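Long-range contact in peptide synthase (Silicibacter pomeroyi DSS-3, PDB 2QTP), which is of unknown function but, as a DUF1185 family member with a variant of the Bacillus chorismate mutase fold, may take part in amino-acid metabolism: residues N38-L48 and V86-A97. Sequence-based numbering, arbitrary orientation.
Sequences NPFAGRYVEDL and VGENGELEHAAA
The imidazole of His94 lies between Phe40 on one face and CB of Glu91, three residues earlier, on the other, with a water in its plane at the NE2 edge. In this variant of the Bacillus chorismate mutase fold, the contact joins the loop running from strand 21-37 to helix 49-70 with the turn and short helix that follow strand 79-86; Leu51 of helix 49-70 touches both Phe40 and His94. Phe40 CB makes a CH-pi contact, 3.9 Å from the centroid of the His94 ring, while the two rings themselves meet obliquely with planes 58° apart. The Phe40 ring is in turn covered by Pro39 CG over the centre of one face and by Val45 CG2 toward the rim of the other.

Both imidazole nitrogens are engaged. Asn38 ND2 donates to His94 ND1 in a nearly straight bond of 3.1 Å. His94 ND1 lies close to the plane of the Asn38 amide, whereas ND2 stands tilted from the imidazole plane, the two planes being 80° apart. The Asn38 amide, carried by a CG that stands anti to the backbone N (chi1 179°), also presents OD1 to Phe40 N, an Asx turn that helps fix which end faces His94. The water links His94 NE2 to Arg43 O and Val45 N, tying the backbone of Arg43 and Val45 to the ring. Beside the helix, Leu48 CD2 reaches His94 CD2 and Leu48 CB packs on Ala97 CB at 3.7 Å. At the other end, two beta turns meet where Gly42 N donates almost straight to Asn89 O, 3.0 Å away and above the carbonyl plane.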
loop_
_atom_site.group_PDB
_atom_site.type_symbol
_atom_site.label_atom_id
_atom_site.label_comp_id
_atom_site.label_asym_id
_atom_site.label_seq_id
_atom_site.Cartn_x
_atom_site.Cartn_y
_atom_site.Cartn_z
ATOM N N ASN A 38 -0.673 2.198 15.262
ATOM C CA ASN A 38 0.371 3.217 15.215
ATOM C C ASN A 38 0.902 3.337 16.632
ATOM O O ASN A 38 0.154 3.733 17.529
ATOM C CB ASN A 38 -0.249 4.525 14.719
ATOM C CG ASN A 38 0.705 5.668 14.638
ATOM O OD1 ASN A 38 1.891 5.564 14.981
ATOM N ND2 ASN A 38 0.157 6.840 14.234
ATOM N N PRO A 39 2.176 2.958 16.869
ATOM C CA PRO A 39 2.684 3.092 18.252
ATOM C C PRO A 39 2.761 4.550 18.754
ATOM O O PRO A 39 2.814 4.778 19.950
ATOM C CB PRO A 39 4.098 2.464 18.161
ATOM C CG PRO A 39 4.509 2.708 16.751
ATOM C CD PRO A 39 3.222 2.434 15.968
ATOM N N PHE A 40 2.714 5.515 17.841
ATOM C CA PHE A 40 2.809 6.914 18.179
ATOM C C PHE A 40 1.473 7.638 18.133
ATOM O O PHE A 40 1.452 8.846 18.148
ATOM C CB PHE A 40 3.829 7.589 17.255
ATOM C CG PHE A 40 5.186 6.877 17.215
ATOM C CD1 PHE A 40 5.763 6.403 18.368
ATOM C CD2 PHE A 40 5.882 6.728 16.024
ATOM C CE1 PHE A 40 6.993 5.770 18.340
ATOM C CE2 PHE A 40 7.106 6.078 15.993
ATOM C CZ PHE A 40 7.654 5.609 17.154
ATOM N N ALA A 41 0.369 6.898 18.053
ATOM C CA ALA A 41 -0.949 7.487 18.078
ATOM C C ALA A 41 -1.135 8.208 19.411
ATOM O O ALA A 41 -0.809 7.665 20.459
ATOM C CB ALA A 41 -2.075 6.414 17.864
ATOM N N GLY A 42 -1.656 9.431 19.357
ATOM C CA GLY A 42 -1.875 10.258 20.556
ATOM C C GLY A 42 -0.636 10.871 21.149
ATOM O O GLY A 42 -0.691 11.491 22.198
ATOM N N ARG A 43 0.482 10.739 20.462
ATOM C CA ARG A 43 1.782 11.144 20.980
ATOM C C ARG A 43 2.554 12.066 20.025
ATOM O O ARG A 43 2.367 12.038 18.800
ATOM C CB ARG A 43 2.630 9.885 21.167
ATOM C CG ARG A 43 2.140 8.965 22.262
ATOM C CD ARG A 43 2.884 7.642 22.248
ATOM N NE ARG A 43 2.248 6.677 23.144
ATOM C CZ ARG A 43 2.610 6.462 24.414
ATOM N NH1 ARG A 43 3.636 7.106 24.978
ATOM N NH2 ARG A 43 1.936 5.579 25.130
ATOM N N TYR A 44 3.429 12.866 20.605
ATOM C CA TYR A 44 4.316 13.780 19.875
ATOM C C TYR A 44 5.719 13.236 20.079
ATOM O O TYR A 44 6.286 13.392 21.137
ATOM C CB TYR A 44 4.187 15.232 20.400
ATOM C CG TYR A 44 2.835 15.828 20.067
ATOM C CD1 TYR A 44 2.473 16.037 18.749
ATOM C CD2 TYR A 44 1.917 16.190 21.074
ATOM C CE1 TYR A 44 1.244 16.539 18.411
ATOM C CE2 TYR A 44 0.675 16.699 20.748
ATOM C CZ TYR A 44 0.333 16.876 19.411
ATOM O OH TYR A 44 -0.890 17.410 19.051
ATOM N N VAL A 45 6.246 12.542 19.078
ATOM C CA VAL A 45 7.582 11.909 19.175
ATOM C C VAL A 45 8.452 12.307 17.994
ATOM O O VAL A 45 7.929 12.617 16.937
ATOM C CB VAL A 45 7.489 10.387 19.205
ATOM C CG1 VAL A 45 6.581 9.925 20.344
ATOM C CG2 VAL A 45 6.992 9.908 17.929
ATOM N N GLU A 46 9.769 12.330 18.171
ATOM C CA GLU A 46 10.671 12.763 17.093
ATOM C C GLU A 46 11.377 11.581 16.432
ATOM O O GLU A 46 11.636 11.602 15.234
ATOM C CB GLU A 46 11.742 13.685 17.652
ATOM C CG GLU A 46 11.221 14.739 18.606
ATOM C CD GLU A 46 11.122 16.067 17.968
ATOM O OE1 GLU A 46 10.463 16.173 16.904
ATOM O OE2 GLU A 46 11.724 17.004 18.542
ATOM N N ASP A 47 11.704 10.572 17.230
ATOM C CA ASP A 47 12.437 9.401 16.744
ATOM C C ASP A 47 11.444 8.363 16.290
ATOM O O ASP A 47 10.771 7.693 17.110
ATOM C CB ASP A 47 13.369 8.870 17.849
ATOM C CG ASP A 47 14.143 7.626 17.417
ATOM O OD1 ASP A 47 13.930 7.084 16.308
ATOM O OD2 ASP A 47 14.959 7.156 18.203
ATOM N N LEU A 48 11.342 8.232 14.966
ATOM C CA LEU A 48 10.362 7.347 14.334
ATOM C C LEU A 48 10.972 6.025 13.876
ATOM O O LEU A 48 10.396 5.341 13.063
ATOM C CB LEU A 48 9.715 8.089 13.153
ATOM C CG LEU A 48 9.102 9.447 13.509
ATOM C CD1 LEU A 48 8.614 10.257 12.270
ATOM C CD2 LEU A 48 7.920 9.224 14.498
ATOM N N VAL A 86 -2.521 7.466 7.397
ATOM C CA VAL A 86 -2.457 7.551 8.850
ATOM C C VAL A 86 -3.850 7.854 9.395
ATOM O O VAL A 86 -4.598 8.672 8.840
ATOM C CB VAL A 86 -1.489 8.675 9.295
ATOM C CG1 VAL A 86 -1.126 8.539 10.774
ATOM C CG2 VAL A 86 -0.246 8.654 8.439
ATOM N N GLY A 87 -4.214 7.191 10.482
ATOM C CA GLY A 87 -5.465 7.551 11.156
ATOM C C GLY A 87 -5.363 8.900 11.852
ATOM O O GLY A 87 -4.261 9.454 12.083
ATOM N N GLU A 88 -6.517 9.392 12.259
ATOM C CA GLU A 88 -6.672 10.765 12.763
ATOM C C GLU A 88 -5.792 11.165 13.991
ATOM O O GLU A 88 -5.389 12.329 14.120
ATOM C CB GLU A 88 -8.198 11.062 13.013
ATOM C CG GLU A 88 -9.147 10.819 11.768
ATOM C CD GLU A 88 -10.700 11.091 12.011
ATOM N N ASN A 89 -5.481 10.226 14.885
ATOM C CA ASN A 89 -4.640 10.548 16.077
ATOM C C ASN A 89 -3.128 10.432 15.827
ATOM O O ASN A 89 -2.310 10.657 16.724
ATOM C CB ASN A 89 -5.078 9.729 17.287
ATOM C CG ASN A 89 -6.448 10.113 17.788
ATOM O OD1 ASN A 89 -6.948 11.190 17.493
ATOM N ND2 ASN A 89 -7.065 9.234 18.546
ATOM N N GLY A 90 -2.759 10.132 14.579
ATOM C CA GLY A 90 -1.380 10.121 14.158
ATOM C C GLY A 90 -0.977 11.427 13.477
ATOM O O GLY A 90 -1.680 12.429 13.566
ATOM N N GLU A 91 0.188 11.404 12.839
ATOM C CA GLU A 91 0.769 12.528 12.130
ATOM C C GLU A 91 1.195 12.037 10.771
ATOM O O GLU A 91 1.533 10.866 10.618
ATOM C CB GLU A 91 2.032 13.060 12.832
ATOM C CG GLU A 91 1.912 13.365 14.329
ATOM C CD GLU A 91 0.875 14.424 14.654
ATOM O OE1 GLU A 91 0.625 15.302 13.792
ATOM O OE2 GLU A 91 0.300 14.373 15.779
ATOM N N LEU A 92 1.261 12.951 9.808
ATOM C CA LEU A 92 1.667 12.629 8.457
ATOM C C LEU A 92 3.085 12.073 8.414
ATOM O O LEU A 92 3.378 11.218 7.579
ATOM C CB LEU A 92 1.547 13.864 7.568
ATOM C CG LEU A 92 1.319 13.675 6.066
ATOM C CD1 LEU A 92 0.160 12.716 5.746
ATOM C CD2 LEU A 92 1.089 15.053 5.402
ATOM N N GLU A 93 3.948 12.540 9.324
ATOM C CA GLU A 93 5.333 12.071 9.416
ATOM C C GLU A 93 5.411 10.600 9.756
ATOM O O GLU A 93 6.394 9.956 9.426
ATOM C CB GLU A 93 6.139 12.820 10.499
ATOM C CG GLU A 93 6.471 14.246 10.192
ATOM C CD GLU A 93 5.286 15.209 10.410
ATOM O OE1 GLU A 93 4.248 14.823 10.998
ATOM O OE2 GLU A 93 5.419 16.376 9.985
ATOM N N HIS A 94 4.385 10.078 10.429
ATOM C CA HIS A 94 4.314 8.641 10.710
ATOM C C HIS A 94 4.169 7.805 9.415
ATOM O O HIS A 94 4.775 6.749 9.277
ATOM C CB HIS A 94 3.186 8.308 11.692
ATOM C CG HIS A 94 3.281 9.043 12.997
ATOM N ND1 HIS A 94 2.213 9.179 13.855
ATOM C CD2 HIS A 94 4.303 9.737 13.557
ATOM C CE1 HIS A 94 2.587 9.885 14.906
ATOM N NE2 HIS A 94 3.846 10.248 14.743
ATOM N N ALA A 95 3.392 8.315 8.473
ATOM C CA ALA A 95 3.247 7.697 7.146
ATOM C C ALA A 95 4.569 7.803 6.395
ATOM O O ALA A 95 5.017 6.847 5.760
ATOM C CB ALA A 95 2.099 8.366 6.339
ATOM N N ALA A 96 5.198 8.969 6.435
ATOM C CA ALA A 96 6.536 9.122 5.851
ATOM C C ALA A 96 7.522 8.065 6.363
ATOM O O ALA A 96 8.252 7.455 5.577
ATOM C CB ALA A 96 7.063 10.496 6.097
ATOM N N ALA A 97 7.535 7.859 7.681
ATOM C CA ALA A 97 8.464 6.949 8.327
ATOM C C ALA A 97 8.197 5.543 7.871
ATOM O O ALA A 97 9.108 4.809 7.499
ATOM C CB ALA A 97 8.357 7.051 9.868
HETATM O O HOH W 1 4.265 12.137 16.894
#